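Long-range contact in group 3 allergen SMIPP-S YvT004A06 (PDB 3H7T), which has a trypsin-like serine protease fold but belongs to the inactivated protease paralogues of the scabies mite, so it probably does not cleave proteins: residues S49-H54 with V67-I72. Sequence-based numbering, arbitrary orientation.
Sequences SDISIH and VMAKKI
Ile53 overlaps Val67 across two antiparallel strands, its CB 3.8 Å from Val67 CG1, while its CD1 reaches back to within 4.2 Å of Ala69 CB. With chi1 at 61°, Val67 CG1 lies between its backbone N and carbonyl carbon, where it meets Ile53 CB. Beta-branched residues suit such extended backbone, and here they cover the hydrogen-bonded pair: Ile53 N donates to Val67 O (2.9 Å, 167° at the hydrogen), and Val67 N returns a bond to Ile53 O. Ala69 N gives a third bond to Ile51 O at 3.0 Å, the donor tilted 32° from the carbonyl plane. The small methyl of Ala69 fits closely over Ile51 CB. Farther along, Ile51 and Ile72 meet tip to tip, CD1 to CD1 at 3.6 Å. On the other face, beside Ser52, the flexible Met68 bends at chi2 and chi3 and brings CE against Ser49 O (3.3 Å), over the short 3-10 segment that leads into strand 51-55. On its other edge, strand 65-74 bulges at Lys70 and Lys71, which both face Glu90 of strand 87-91. The hairpin belongs to a six-stranded trypsin-like barrel, where strand 15-20 flanks the first strand, strand 87-91 the second, and Val43 of helix 40-43 touches both Ile51 and Ile72.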
loop_
_atom_site.group_PDB
_atom_site.type_symbol
_atom_site.label_atom_id
_atom_site.label_comp_id
_atom_site.label_asym_id
_atom_site.label_seq_id
_atom_site.Cartn_x
_atom_site.Cartn_y
_atom_site.Cartn_z
ATOM N N SER A 49 8.984 -8.688 -15.714
ATOM C CA SER A 49 8.983 -10.153 -15.727
ATOM C C SER A 49 9.367 -10.752 -14.371
ATOM O O SER A 49 9.059 -11.910 -14.088
ATOM C CB SER A 49 9.902 -10.689 -16.833
ATOM O OG SER A 49 11.253 -10.323 -16.608
ATOM N N ASP A 50 10.023 -9.949 -13.533
ATOM C CA ASP A 50 10.396 -10.362 -12.186
ATOM C C ASP A 50 9.290 -10.090 -11.159
ATOM O O ASP A 50 9.484 -10.297 -9.962
ATOM C CB ASP A 50 11.697 -9.669 -11.764
ATOM C CG ASP A 50 12.929 -10.278 -12.420
ATOM O OD1 ASP A 50 12.801 -11.284 -13.151
ATOM O OD2 ASP A 50 14.037 -9.749 -12.197
ATOM N N ILE A 51 8.132 -9.634 -11.633
ATOM C CA ILE A 51 7.033 -9.257 -10.741
ATOM C C ILE A 51 5.769 -10.076 -11.010
ATOM O O ILE A 51 5.353 -10.238 -12.159
ATOM C CB ILE A 51 6.734 -7.736 -10.826
ATOM C CG1 ILE A 51 7.959 -6.924 -10.376
ATOM C CG2 ILE A 51 5.503 -7.363 -9.983
ATOM C CD1 ILE A 51 7.910 -5.448 -10.776
ATOM N N SER A 52 5.178 -10.591 -9.935
ATOM C CA SER A 52 3.935 -11.351 -9.994
ATOM C C SER A 52 2.865 -10.690 -9.125
ATOM O O SER A 52 3.165 -10.138 -8.065
ATOM C CB SER A 52 4.172 -12.792 -9.526
ATOM O OG SER A 52 3.021 -13.594 -9.745
ATOM N N ILE A 53 1.622 -10.746 -9.590
ATOM C CA ILE A 53 0.476 -10.255 -8.834
ATOM C C ILE A 53 -0.361 -11.456 -8.401
ATOM O O ILE A 53 -0.854 -12.211 -9.247
ATOM C CB ILE A 53 -0.384 -9.255 -9.662
ATOM C CG1 ILE A 53 0.403 -7.974 -9.949
ATOM C CG2 ILE A 53 -1.679 -8.904 -8.937
ATOM C CD1 ILE A 53 1.161 -8.011 -11.276
ATOM N N HIS A 54 -0.518 -11.618 -7.088
ATOM C CA HIS A 54 -1.254 -12.745 -6.510
ATOM C C HIS A 54 -2.582 -12.238 -5.966
ATOM O O HIS A 54 -2.605 -11.399 -5.063
ATOM C CB HIS A 54 -0.413 -13.426 -5.412
ATOM C CG HIS A 54 -1.110 -14.559 -4.718
ATOM N ND1 HIS A 54 -1.361 -15.767 -5.328
ATOM C CD2 HIS A 54 -1.585 -14.672 -3.454
ATOM C CE1 HIS A 54 -1.973 -16.571 -4.477
ATOM N NE2 HIS A 54 -2.124 -15.927 -3.334
ATOM N N VAL A 67 -0.491 -13.658 -11.908
ATOM C CA VAL A 67 -0.399 -13.082 -13.240
ATOM C C VAL A 67 0.854 -12.213 -13.274
ATOM O O VAL A 67 1.139 -11.476 -12.320
ATOM C CB VAL A 67 -1.689 -12.286 -13.609
ATOM C CG1 VAL A 67 -1.930 -11.121 -12.643
ATOM C CG2 VAL A 67 -1.654 -11.801 -15.054
ATOM N N MET A 68 1.611 -12.331 -14.359
ATOM C CA MET A 68 2.860 -11.601 -14.516
ATOM C C MET A 68 2.591 -10.123 -14.790
ATOM O O MET A 68 1.550 -9.765 -15.347
ATOM C CB MET A 68 3.669 -12.211 -15.666
ATOM C CG MET A 68 5.143 -12.465 -15.355
ATOM S SD MET A 68 5.407 -13.494 -13.888
ATOM C CE MET A 68 6.883 -14.404 -14.350
ATOM N N ALA A 69 3.527 -9.269 -14.385
ATOM C CA ALA A 69 3.469 -7.850 -14.740
ATOM C C ALA A 69 3.932 -7.654 -16.177
ATOM O O ALA A 69 4.806 -8.380 -16.659
ATOM C CB ALA A 69 4.324 -7.033 -13.804
ATOM N N LYS A 70 3.337 -6.672 -16.848
ATOM C CA LYS A 70 3.731 -6.289 -18.200
ATOM C C LYS A 70 4.536 -4.990 -18.182
ATOM O O LYS A 70 5.632 -4.933 -18.737
ATOM C CB LYS A 70 2.494 -6.142 -19.091
ATOM C CG LYS A 70 2.797 -5.864 -20.558
ATOM C CD LYS A 70 1.594 -6.168 -21.440
ATOM C CE LYS A 70 0.506 -5.116 -21.300
ATOM N NZ LYS A 70 -0.693 -5.457 -22.113
ATOM N N LYS A 71 3.979 -3.954 -17.553
ATOM C CA LYS A 71 4.632 -2.649 -17.450
ATOM C C LYS A 71 4.557 -2.099 -16.024
ATOM O O LYS A 71 3.596 -2.355 -15.295
ATOM C CB LYS A 71 3.990 -1.645 -18.415
ATOM C CG LYS A 71 4.098 -2.014 -19.891
ATOM C CD LYS A 71 3.066 -1.255 -20.702
ATOM C CE LYS A 71 2.831 -1.887 -22.066
ATOM N NZ LYS A 71 1.672 -1.256 -22.764
ATOM N N ILE A 72 5.582 -1.337 -15.647
ATOM C CA ILE A 72 5.660 -0.692 -14.345
ATOM C C ILE A 72 5.715 0.823 -14.551
ATOM O O ILE A 72 6.561 1.320 -15.295
ATOM C CB ILE A 72 6.921 -1.133 -13.553
ATOM C CG1 ILE A 72 7.018 -2.668 -13.424
ATOM C CG2 ILE A 72 6.983 -0.447 -12.183
ATOM C CD1 ILE A 72 5.795 -3.355 -12.829
#